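Local coordinates for D-alanine--D-alanine ligase (Coxiella burnetii, PDB 3TQT), which catalyses the ATP-dependent joining of two D-alanine molecules into D-alanyl-D-alanine, a building block of peptidoglycan in the bacterial cell wall, at residues L120-V132 with D345-E357. Numbering follows the deposited sequence.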
loop_
_atom_site.group_PDB
_atom_site.type_symbol
_atom_site.label_atom_id
_atom_site.label_comp_id
_atom_site.label_asym_id
_atom_site.label_seq_id
_atom_site.Cartn_x
_atom_site.Cartn_y
_atom_site.Cartn_z
ATOM N N LEU A 120 -1.152 -5.102 -10.297
ATOM C CA LEU A 120 -0.062 -5.091 -11.258
ATOM C C LEU A 120 1.164 -5.800 -10.702
ATOM O O LEU A 120 1.887 -6.460 -11.451
ATOM C CB LEU A 120 0.274 -3.662 -11.698
ATOM C CG LEU A 120 -0.854 -2.938 -12.446
ATOM C CD1 LEU A 120 -0.449 -1.515 -12.726
ATOM C CD2 LEU A 120 -1.197 -3.670 -13.746
ATOM N N GLU A 121 1.399 -5.674 -9.396
ATOM C CA GLU A 121 2.462 -6.441 -8.752
ATOM C C GLU A 121 2.163 -7.933 -8.833
ATOM O O GLU A 121 3.054 -8.736 -9.094
ATOM C CB GLU A 121 2.637 -6.049 -7.286
ATOM C CG GLU A 121 3.130 -4.639 -7.078
ATOM C CD GLU A 121 4.603 -4.480 -7.356
ATOM O OE1 GLU A 121 5.290 -5.500 -7.581
ATOM O OE2 GLU A 121 5.073 -3.325 -7.347
ATOM N N LEU A 122 0.912 -8.308 -8.606
ATOM C CA LEU A 122 0.546 -9.724 -8.638
ATOM C C LEU A 122 0.715 -10.294 -10.045
ATOM O O LEU A 122 0.960 -11.489 -10.213
ATOM C CB LEU A 122 -0.897 -9.913 -8.188
ATOM C CG LEU A 122 -1.142 -9.690 -6.704
ATOM C CD1 LEU A 122 -2.637 -9.617 -6.456
ATOM C CD2 LEU A 122 -0.519 -10.839 -5.922
ATOM N N LEU A 123 0.564 -9.436 -11.046
ATOM C CA LEU A 123 0.743 -9.839 -12.442
ATOM C C LEU A 123 2.203 -9.742 -12.867
ATOM O O LEU A 123 2.547 -10.073 -14.003
ATOM C CB LEU A 123 -0.112 -8.982 -13.371
ATOM C CG LEU A 123 -1.627 -9.137 -13.257
ATOM C CD1 LEU A 123 -2.303 -8.208 -14.215
ATOM C CD2 LEU A 123 -2.037 -10.558 -13.554
ATOM N N ASN A 124 3.054 -9.283 -11.956
ATOM C CA ASN A 124 4.476 -9.104 -12.229
ATOM C C ASN A 124 4.676 -8.229 -13.450
ATOM O O ASN A 124 5.546 -8.507 -14.265
ATOM C CB ASN A 124 5.187 -10.457 -12.459
ATOM C CG ASN A 124 5.109 -11.376 -11.253
ATOM O OD1 ASN A 124 4.809 -12.571 -11.379
ATOM N ND2 ASN A 124 5.372 -10.823 -10.075
ATOM N N LEU A 125 3.859 -7.187 -13.594
ATOM C CA LEU A 125 4.000 -6.282 -14.727
ATOM C C LEU A 125 4.750 -5.022 -14.340
ATOM O O LEU A 125 4.524 -4.478 -13.265
ATOM C CB LEU A 125 2.639 -5.876 -15.261
ATOM C CG LEU A 125 1.800 -6.977 -15.896
ATOM C CD1 LEU A 125 0.400 -6.456 -16.155
ATOM C CD2 LEU A 125 2.458 -7.469 -17.187
ATOM N N PRO A 126 5.638 -4.545 -15.219
ATOM C CA PRO A 126 6.204 -3.219 -14.949
ATOM C C PRO A 126 5.082 -2.191 -15.014
ATOM O O PRO A 126 4.179 -2.321 -15.841
ATOM C CB PRO A 126 7.196 -3.005 -16.105
ATOM C CG PRO A 126 7.448 -4.389 -16.668
ATOM C CD PRO A 126 6.169 -5.143 -16.456
ATOM N N TYR A 127 5.118 -1.186 -14.146
ATOM C CA TYR A 127 4.123 -0.129 -14.226
ATOM C C TYR A 127 4.686 1.216 -13.793
ATOM O O TYR A 127 5.605 1.300 -12.959
ATOM C CB TYR A 127 2.868 -0.485 -13.427
ATOM C CG TYR A 127 3.100 -0.672 -11.953
ATOM C CD1 TYR A 127 2.946 0.394 -11.064
ATOM C CD2 TYR A 127 3.447 -1.914 -11.444
ATOM C CE1 TYR A 127 3.146 0.228 -9.722
ATOM C CE2 TYR A 127 3.657 -2.093 -10.088
ATOM C CZ TYR A 127 3.497 -1.025 -9.235
ATOM O OH TYR A 127 3.708 -1.211 -7.898
ATOM N N VAL A 128 4.117 2.267 -14.358
ATOM C CA VAL A 128 4.588 3.613 -14.098
ATOM C C VAL A 128 4.188 4.115 -12.714
ATOM O O VAL A 128 3.076 3.856 -12.232
ATOM C CB VAL A 128 4.070 4.570 -15.161
ATOM C CG1 VAL A 128 4.317 6.035 -14.747
ATOM C CG2 VAL A 128 4.718 4.234 -16.501
ATOM N N GLY A 129 5.110 4.819 -12.071
ATOM C CA GLY A 129 4.774 5.569 -10.869
ATOM C C GLY A 129 4.953 4.827 -9.560
ATOM O O GLY A 129 5.648 3.819 -9.483
ATOM N N ALA A 130 4.300 5.345 -8.518
ATOM C CA ALA A 130 4.501 4.905 -7.154
ATOM C C ALA A 130 4.088 3.462 -7.008
ATOM O O ALA A 130 3.100 3.053 -7.605
ATOM C CB ALA A 130 3.670 5.772 -6.222
ATOM N N ASN A 131 4.845 2.696 -6.223
ATOM C CA ASN A 131 4.486 1.313 -5.935
ATOM C C ASN A 131 3.340 1.239 -4.921
ATOM O O ASN A 131 2.745 2.256 -4.599
ATOM C CB ASN A 131 5.695 0.485 -5.485
ATOM C CG ASN A 131 6.202 0.864 -4.098
ATOM O OD1 ASN A 131 5.681 1.767 -3.446
ATOM N ND2 ASN A 131 7.223 0.146 -3.637
ATOM N N VAL A 132 3.033 0.048 -4.425
ATOM C CA VAL A 132 1.874 -0.101 -3.552
ATOM C C VAL A 132 2.054 0.686 -2.264
ATOM O O VAL A 132 1.176 1.438 -1.855
ATOM C CB VAL A 132 1.581 -1.576 -3.219
ATOM C CG1 VAL A 132 0.543 -1.670 -2.095
ATOM C CG2 VAL A 132 1.099 -2.305 -4.471
ATOM N N ASP A 345 8.333 8.757 -22.163
ATOM C CA ASP A 345 9.380 7.755 -22.396
ATOM C C ASP A 345 10.155 7.495 -21.111
ATOM O O ASP A 345 10.467 6.347 -20.768
ATOM C CB ASP A 345 10.373 8.197 -23.481
ATOM C CG ASP A 345 9.744 8.299 -24.861
ATOM O OD1 ASP A 345 8.846 7.490 -25.178
ATOM O OD2 ASP A 345 10.164 9.192 -25.633
ATOM N N GLN A 346 10.495 8.570 -20.411
ATOM C CA GLN A 346 11.239 8.433 -19.164
ATOM C C GLN A 346 10.440 7.676 -18.104
ATOM O O GLN A 346 10.973 6.801 -17.415
ATOM C CB GLN A 346 11.706 9.810 -18.676
ATOM C CG GLN A 346 12.777 10.367 -19.634
ATOM C CD GLN A 346 13.502 11.586 -19.109
ATOM O OE1 GLN A 346 13.544 11.832 -17.904
ATOM N NE2 GLN A 346 14.097 12.353 -20.021
ATOM N N LEU A 347 9.150 7.977 -18.001
ATOM C CA LEU A 347 8.314 7.263 -17.038
ATOM C C LEU A 347 8.260 5.768 -17.362
ATOM O O LEU A 347 8.335 4.930 -16.466
ATOM C CB LEU A 347 6.911 7.863 -16.988
ATOM C CG LEU A 347 6.859 9.243 -16.325
ATOM C CD1 LEU A 347 5.548 9.930 -16.662
ATOM C CD2 LEU A 347 7.042 9.095 -14.820
ATOM N N ILE A 348 8.135 5.438 -18.642
ATOM C CA ILE A 348 8.122 4.033 -19.037
ATOM C C ILE A 348 9.478 3.371 -18.761
ATOM O O ILE A 348 9.538 2.261 -18.237
ATOM C CB ILE A 348 7.693 3.872 -20.513
ATOM C CG1 ILE A 348 6.193 4.170 -20.654
ATOM C CG2 ILE A 348 8.041 2.488 -21.043
ATOM C CD1 ILE A 348 5.754 4.449 -22.084
ATOM N N GLU A 349 10.566 4.053 -19.102
ATOM C CA GLU A 349 11.895 3.505 -18.848
ATOM C C GLU A 349 12.133 3.265 -17.351
ATOM O O GLU A 349 12.644 2.216 -16.963
ATOM C CB GLU A 349 12.981 4.415 -19.434
ATOM C CG GLU A 349 13.106 4.321 -20.960
ATOM C CD GLU A 349 13.595 5.620 -21.601
ATOM O OE1 GLU A 349 14.052 6.521 -20.869
ATOM O OE2 GLU A 349 13.508 5.747 -22.842
ATOM N N LEU A 350 11.763 4.243 -16.530
ATOM C CA LEU A 350 11.877 4.134 -15.081
ATOM C C LEU A 350 11.069 2.965 -14.545
ATOM O O LEU A 350 11.517 2.248 -13.660
ATOM C CB LEU A 350 11.378 5.412 -14.411
ATOM C CG LEU A 350 12.259 6.657 -14.558
ATOM C CD1 LEU A 350 11.484 7.896 -14.142
ATOM C CD2 LEU A 350 13.518 6.514 -13.725
ATOM N N ALA A 351 9.863 2.805 -15.074
ATOM C CA ALA A 351 8.982 1.708 -14.693
ATOM C C ALA A 351 9.641 0.357 -14.977
ATOM O O ALA A 351 9.653 -0.538 -14.128
ATOM C CB ALA A 351 7.628 1.826 -15.445
ATOM N N ILE A 352 10.174 0.204 -16.185
ATOM C CA ILE A 352 10.799 -1.048 -16.589
ATOM C C ILE A 352 12.064 -1.291 -15.781
ATOM O O ILE A 352 12.327 -2.407 -15.360
ATOM C CB ILE A 352 11.080 -1.081 -18.100
ATOM C CG1 ILE A 352 9.753 -1.236 -18.849
ATOM C CG2 ILE A 352 12.004 -2.253 -18.461
ATOM C CD1 ILE A 352 9.824 -0.884 -20.319
ATOM N N ASP A 353 12.843 -0.238 -15.555
ATOM C CA ASP A 353 14.065 -0.385 -14.762
ATOM C C ASP A 353 13.758 -0.816 -13.334
ATOM O O ASP A 353 14.441 -1.681 -12.780
ATOM C CB ASP A 353 14.836 0.924 -14.712
ATOM C CG ASP A 353 15.531 1.245 -16.017
ATOM O OD1 ASP A 353 15.759 0.313 -16.816
ATOM O OD2 ASP A 353 15.863 2.428 -16.233
ATOM N N ARG A 354 12.740 -0.202 -12.732
ATOM C CA ARG A 354 12.353 -0.581 -11.374
ATOM C C ARG A 354 11.946 -2.040 -11.338
ATOM O O ARG A 354 12.372 -2.794 -10.468
ATOM C CB ARG A 354 11.203 0.272 -10.845
ATOM C CG ARG A 354 10.816 -0.105 -9.405
ATOM C CD ARG A 354 9.791 0.854 -8.818
ATOM N NE ARG A 354 8.565 0.844 -9.609
ATOM C CZ ARG A 354 7.481 0.143 -9.294
ATOM N NH1 ARG A 354 7.469 -0.589 -8.187
ATOM N NH2 ARG A 354 6.409 0.181 -10.073
ATOM N N HIS A 355 11.123 -2.436 -12.303
ATOM C CA HIS A 355 10.668 -3.817 -12.386
ATOM C C HIS A 355 11.841 -4.793 -12.492
ATOM O O HIS A 355 11.854 -5.862 -11.849
ATOM C CB HIS A 355 9.727 -3.972 -13.583
ATOM C CG HIS A 355 9.360 -5.390 -13.868
ATOM N ND1 HIS A 355 8.286 -6.014 -13.275
ATOM C CD2 HIS A 355 9.934 -6.311 -14.673
ATOM C CE1 HIS A 355 8.210 -7.259 -13.707
ATOM N NE2 HIS A 355 9.198 -7.464 -14.559
ATOM N N GLN A 356 12.828 -4.432 -13.311
ATOM C CA GLN A 356 13.969 -5.318 -13.543
ATOM C C GLN A 356 14.781 -5.467 -12.267
ATOM O O GLN A 356 15.173 -6.571 -11.894
ATOM C CB GLN A 356 14.842 -4.810 -14.700
ATOM C CG GLN A 356 14.206 -5.028 -16.064
ATOM C CD GLN A 356 13.770 -6.471 -16.285
ATOM O OE1 GLN A 356 12.582 -6.804 -16.187
ATOM N NE2 GLN A 356 14.734 -7.337 -16.586
ATOM N N GLU A 357 15.012 -4.349 -11.593
ATOM C CA GLU A 357 15.725 -4.360 -10.326
ATOM C C GLU A 357 14.949 -5.159 -9.280
ATOM O O GLU A 357 15.519 -6.000 -8.601
ATOM C CB GLU A 357 15.968 -2.934 -9.842
ATOM C CG GLU A 357 16.626 -2.840 -8.469
ATOM C CD GLU A 357 18.105 -3.206 -8.503
ATOM O OE1 GLU A 357 18.670 -3.284 -9.615
ATOM O OE2 GLU A 357 18.699 -3.412 -7.421
HETATM O O HOH W 1 7.553 -1.193 -12.371
HETATM O O HOH W 2 7.182 2.499 -11.155
HETATM O O HOH W 3 7.613 5.181 -13.678
#
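R354 reaches from its helix to the extended loop 125-130 and supplies most of the polar contact. Its NH2 donates to Y127 O at 3.2 Å, the carbonyl lying at the edge of the guanidinium. The same nitrogen stands over one face of the Y127 ring, a cation-pi contact in which the two planes are 77° apart. The long side chain is extended as far as CD and then bends at chi3 (60°), which brings the guanidinium in steeply, its NH2 directed at the tyrosine face. E121 OE2 accepts a hydrogen bond from Y127 OH at 2.6 Å and forms a long salt bridge with R354 NH1, at 3.7 Å.

Three waters fill the seam. Two bridge backbone to backbone, Y127 N to A351 O and G129 N to L347 O; the third joins R354 NE to the carbonyls Y127 O and G129 O.

Close packing flanks this network. P126 CG sits over the face of the H355 imidazole, 3.7 Å from its centroid, a CH-pi contact in which the pyrrolidine ring turns C-H groups to the aromatic face. The small A351 lets the chain come close, its CB 3.2 Å from Y127 O, while V128 spreads its methyls over L347 and A351 in apolar contact.

P126 and V128 make backbone hydrogen bonds to V102, so the loop lies along edge strand 101-104; the arrangement is a seam between the N-terminal domain and the C-terminal helix 340-370 of this ATP-grasp ligase.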